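Local coordinates for protein putative oxidoreductase (Thermus thermophilus, PDB 2ISM) that is probably an oxidoreductase, built as a six-bladed beta-propeller of four-stranded antiparallel sheets and carrying a bound calcium ion, at residues Y93-V98 with L148-G153; N105-L110 with D125-R130. One frame throughout, in Å; residues are numbered along the deposited sequence.

Interaction 1. Residues Y93-V98 with L148-G153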
# COMPACT_ATOMS: atom_id res chain seq x y z
N TYR B 93 -20.83 13.11 11.58
CA TYR B 93 -22.08 12.66 10.99
C TYR B 93 -22.32 11.20 11.30
O TYR B 93 -21.38 10.41 11.38
CB TYR B 93 -22.07 12.89 9.48
CG TYR B 93 -22.10 14.36 9.11
CD1 TYR B 93 -23.25 14.94 8.57
CD2 TYR B 93 -20.99 15.17 9.32
CE1 TYR B 93 -23.30 16.29 8.25
CE2 TYR B 93 -21.02 16.53 9.00
CZ TYR B 93 -22.18 17.08 8.47
OH TYR B 93 -22.23 18.42 8.18
N ALA B 94 -23.59 10.84 11.49
CA ALA B 94 -23.95 9.46 11.79
C ALA B 94 -25.29 9.13 11.18
O ALA B 94 -26.18 9.98 11.12
CB ALA B 94 -23.99 9.25 13.30
N TYR B 95 -25.42 7.89 10.72
CA TYR B 95 -26.65 7.38 10.11
C TYR B 95 -27.27 6.48 11.17
O TYR B 95 -26.60 5.58 11.68
CB TYR B 95 -26.31 6.54 8.87
CG TYR B 95 -27.50 6.03 8.08
CD1 TYR B 95 -27.78 6.53 6.81
CD2 TYR B 95 -28.33 5.02 8.58
CE1 TYR B 95 -28.85 6.04 6.05
CE2 TYR B 95 -29.40 4.52 7.83
CZ TYR B 95 -29.65 5.04 6.57
OH TYR B 95 -30.70 4.55 5.81
N ARG B 96 -28.54 6.71 11.52
CA ARG B 96 -29.17 5.87 12.54
C ARG B 96 -30.66 5.61 12.29
O ARG B 96 -31.35 6.40 11.65
CB ARG B 96 -29.03 6.50 13.93
CG ARG B 96 -29.84 7.79 14.11
CD ARG B 96 -29.99 8.18 15.57
NE ARG B 96 -30.67 9.47 15.71
CZ ARG B 96 -30.99 10.03 16.87
NH1 ARG B 96 -30.69 9.42 18.01
NH2 ARG B 96 -31.60 11.21 16.89
N THR B 97 -31.13 4.49 12.83
CA THR B 97 -32.53 4.13 12.74
C THR B 97 -33.09 4.61 14.08
O THR B 97 -32.57 4.24 15.14
CB THR B 97 -32.73 2.60 12.65
OG1 THR B 97 -31.82 2.05 11.69
CG2 THR B 97 -34.16 2.27 12.22
N VAL B 98 -34.13 5.44 14.05
CA VAL B 98 -34.71 5.95 15.29
C VAL B 98 -36.20 5.61 15.36
O VAL B 98 -36.86 5.47 14.33
CB VAL B 98 -34.50 7.49 15.41
CG1 VAL B 98 -35.42 8.23 14.45
CG2 VAL B 98 -34.73 7.93 16.84
N LEU B 148 -21.69 14.76 0.81
CA LEU B 148 -22.05 13.63 1.65
C LEU B 148 -22.85 12.58 0.89
O LEU B 148 -23.95 12.85 0.40
CB LEU B 148 -22.87 14.11 2.85
CG LEU B 148 -23.42 13.01 3.76
CD1 LEU B 148 -22.28 12.18 4.33
CD2 LEU B 148 -24.24 13.64 4.89
N TYR B 149 -22.30 11.37 0.79
CA TYR B 149 -22.96 10.27 0.10
C TYR B 149 -23.58 9.35 1.15
O TYR B 149 -22.95 9.04 2.16
CB TYR B 149 -21.95 9.51 -0.75
CG TYR B 149 -21.49 10.28 -1.97
CD1 TYR B 149 -21.92 9.91 -3.25
CD2 TYR B 149 -20.64 11.37 -1.85
CE1 TYR B 149 -21.50 10.62 -4.38
CE2 TYR B 149 -20.21 12.09 -2.97
CZ TYR B 149 -20.64 11.70 -4.23
OH TYR B 149 -20.21 12.38 -5.35
N VAL B 150 -24.81 8.92 0.88
CA VAL B 150 -25.56 8.07 1.81
C VAL B 150 -26.21 6.88 1.11
O VAL B 150 -26.92 7.07 0.13
CB VAL B 150 -26.70 8.89 2.47
CG1 VAL B 150 -27.38 8.07 3.56
CG2 VAL B 150 -26.15 10.21 3.01
N THR B 151 -25.98 5.67 1.61
CA THR B 151 -26.61 4.50 1.01
C THR B 151 -27.85 4.15 1.83
O THR B 151 -27.85 4.32 3.05
CB THR B 151 -25.66 3.26 0.96
OG1 THR B 151 -25.46 2.74 2.28
CG2 THR B 151 -24.32 3.64 0.35
N THR B 152 -28.90 3.70 1.16
CA THR B 152 -30.14 3.33 1.84
C THR B 152 -30.70 2.03 1.28
O THR B 152 -30.48 1.72 0.11
CB THR B 152 -31.23 4.42 1.69
OG1 THR B 152 -31.70 4.44 0.33
CG2 THR B 152 -30.68 5.79 2.05
N GLY B 153 -31.41 1.28 2.11
CA GLY B 153 -31.99 0.03 1.67
C GLY B 153 -33.45 0.24 1.33
O GLY B 153 -34.00 1.30 1.66

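Interaction 2. Residues N105-L110 with D125-R130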
# COMPACT_ATOMS: atom_id res chain seq x y z
N ASN B 105 -35.15 6.01 9.27
CA ASN B 105 -33.70 6.18 9.28
C ASN B 105 -33.42 7.66 9.03
O ASN B 105 -34.24 8.37 8.44
CB ASN B 105 -33.03 5.31 8.20
CG ASN B 105 -32.92 3.84 8.61
OD1 ASN B 105 -33.51 2.95 8.00
ND2 ASN B 105 -32.15 3.59 9.65
N GLN B 106 -32.28 8.13 9.50
CA GLN B 106 -31.92 9.53 9.34
C GLN B 106 -30.42 9.70 9.48
O GLN B 106 -29.73 8.83 10.00
CB GLN B 106 -32.61 10.39 10.40
CG GLN B 106 -32.41 9.87 11.82
CD GLN B 106 -32.93 10.82 12.89
OE1 GLN B 106 -34.00 11.41 12.75
NE2 GLN B 106 -32.17 10.94 13.97
N VAL B 107 -29.94 10.83 8.99
CA VAL B 107 -28.54 11.18 9.12
C VAL B 107 -28.56 12.34 10.09
O VAL B 107 -29.28 13.32 9.88
CB VAL B 107 -27.93 11.67 7.79
CG1 VAL B 107 -26.52 12.19 8.05
CG2 VAL B 107 -27.89 10.52 6.78
N VAL B 108 -27.80 12.22 11.16
CA VAL B 108 -27.73 13.28 12.15
C VAL B 108 -26.31 13.79 12.20
O VAL B 108 -25.40 13.22 11.60
CB VAL B 108 -28.15 12.78 13.56
CG1 VAL B 108 -29.61 12.36 13.54
CG2 VAL B 108 -27.27 11.61 13.99
N ARG B 109 -26.12 14.89 12.92
CA ARG B 109 -24.82 15.50 13.07
C ARG B 109 -24.62 15.80 14.55
O ARG B 109 -25.53 16.29 15.22
CB ARG B 109 -24.80 16.80 12.25
CG ARG B 109 -23.47 17.48 12.17
CD ARG B 109 -23.48 18.59 11.14
NE ARG B 109 -24.05 19.85 11.62
CZ ARG B 109 -24.00 20.99 10.93
NH1 ARG B 109 -23.42 21.01 9.74
NH2 ARG B 109 -24.51 22.11 11.43
N LEU B 110 -23.43 15.50 15.07
CA LEU B 110 -23.11 15.77 16.47
C LEU B 110 -22.04 16.85 16.53
O LEU B 110 -21.19 16.94 15.64
CB LEU B 110 -22.55 14.52 17.16
CG LEU B 110 -23.33 13.21 17.20
CD1 LEU B 110 -22.71 12.29 18.24
CD2 LEU B 110 -24.79 13.47 17.54
N ASP B 125 -33.93 13.56 7.35
CA ASP B 125 -34.85 12.70 8.07
C ASP B 125 -35.83 12.01 7.11
O ASP B 125 -36.02 12.47 5.98
CB ASP B 125 -35.64 13.54 9.09
CG ASP B 125 -36.12 12.72 10.28
OD1 ASP B 125 -35.90 11.50 10.29
OD2 ASP B 125 -36.72 13.32 11.21
N GLY B 126 -36.44 10.92 7.56
CA GLY B 126 -37.43 10.25 6.72
C GLY B 126 -36.98 9.14 5.79
O GLY B 126 -37.74 8.74 4.91
N ILE B 127 -35.76 8.65 5.95
CA ILE B 127 -35.31 7.55 5.10
C ILE B 127 -36.11 6.34 5.57
O ILE B 127 -36.30 6.13 6.77
CB ILE B 127 -33.81 7.28 5.28
CG1 ILE B 127 -33.01 8.53 4.87
CG2 ILE B 127 -33.40 6.08 4.43
CD1 ILE B 127 -31.53 8.44 5.18
N PRO B 128 -36.61 5.52 4.63
CA PRO B 128 -37.39 4.34 5.00
C PRO B 128 -36.77 3.40 6.04
O PRO B 128 -35.56 3.17 6.07
CB PRO B 128 -37.61 3.63 3.66
CG PRO B 128 -37.67 4.77 2.69
CD PRO B 128 -36.54 5.66 3.16
N ALA B 129 -37.64 2.86 6.89
CA ALA B 129 -37.28 1.90 7.92
C ALA B 129 -38.57 1.15 8.22
O ALA B 129 -39.65 1.72 8.09
CB ALA B 129 -36.77 2.60 9.17
N ARG B 130 -38.47 -0.11 8.60
CA ARG B 130 -39.66 -0.90 8.94
C ARG B 130 -39.41 -1.63 10.25
O ARG B 130 -38.27 -1.80 10.66
CB ARG B 130 -39.98 -1.89 7.81
CG ARG B 130 -40.58 -1.23 6.56
CD ARG B 130 -41.84 -0.45 6.90
NE ARG B 130 -42.41 0.27 5.76
CZ ARG B 130 -43.34 1.21 5.85
NH1 ARG B 130 -43.82 1.56 7.04
NH2 ARG B 130 -43.81 1.81 4.76

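Interaction 1. Residues Y93-V98 with L148-G153
Tyr95 reaches out of strand 93-98 and lays one edge of its ring against Val150 of strand 148-151, bringing CE1 of Tyr95 to 3.5 Å from CG1 of Val150. The two strands are the second strands of successive blades in a beta-propeller. Their axes run nearly parallel, 21° apart, at a closest distance of 9.8 Å, too far for backbone pairing, so no backbone hydrogen bond joins them, and the contact is made by side chains, with one backbone oxygen, Thr151 O, also touched. The tight part of the contact lies around Tyr95. Its ring carbon CG is anti to the backbone N (chi1 -176°), which sends the ring across the gap. Val150 offers CG1 in the plane of that ring, and its compact branched side chain suits a place where a flat edge comes so close. Farther along the chain, CE1 of Tyr95 lies 3.6 Å from the backbone O of Thr151, while OH of Tyr95 stands 4.0 Å from CG2 of Thr152, just past the strand end, the two side chains crossing at about a right angle. The looser part is at Tyr93, where a single touch of 4.0 Å joins CD1 of the ring to CD2 of Leu148. Neither part faces solvent, for all six touching residues are buried; Ile140 and Phe142 pack at the Tyr93 and Val150 part, Phe142 edge-to-face with Tyr93, and Ile127 touches both Tyr95 and Thr152. The polar ends find partners beyond the two segments: Tyr93 OH bonds to Pro176 O, Thr152 OG1 to Leu167 O, and Thr151 OG1 to Pro204 O. With no hydrogen bond or salt bridge between the segments, the interface rests on shape and buried apolar surface, and the tyrosines and threonines can line it because their hydroxyls are satisfied elsewhere.

Interaction 2. Residues N105-L110 with D125-R130
Asn105 and Ile127 form a hydrogen-bonded pair of an antiparallel beta hairpin, made by the third and fourth strands of a propeller blade, 104-112 and 117-127. At Asn105 the backbone N gives a nearly straight bond to Ile127 O (2.8 Å, 165°). The return bond, from Ile127 N to Asn105 O (2.9 Å), is more bent, at 137°. Both side chains leave the same face, and their CB atoms come within 3.6 Å; past Ile127 the small Ala129 turns its CB to within 3.8 Å of Asn105 N. Gln106 comes next, lying side by side with Asp125, its CB in plain packing 3.5 Å from Asp125 OD1. The same oxygen accepts the N-H of Gly126, met from above the carboxylate plane, and pairs with Arg104 in a salt bridge. Gly126 suits its place because, at its positive phi, a side chain would press on the carbonyl oxygen before it. Val107 returns to the face of Ile127, whose CG1, anti to its carbonyl carbon (chi1 -62°), carries the branched chain onward until its CD1 lies 4.5 Å from Val107 CG2.

Overall arrangement
The two interactions are neighbours, with centres about 6 Å apart. Strands 92-98 and 104-112 adjoin in one four-stranded sheet, joined by probable backbone hydrogen bonds from Val108 N to Ala94 O (2.8 Å) and from Arg96 N to Gln106 O (2.9 Å). Interaction 2 joins the third and fourth strands within the blade, whereas interaction 1 packs its second strand against the following blade. Tyr95 links them: its OH lies 3.4 Å from CG2 of Ile127, and the side chain of Ile127 also touches Thr152. The calcium ion, with Glu233 and Tyr243 at its site, is farther off, about 13 Å from the side chain of Thr151.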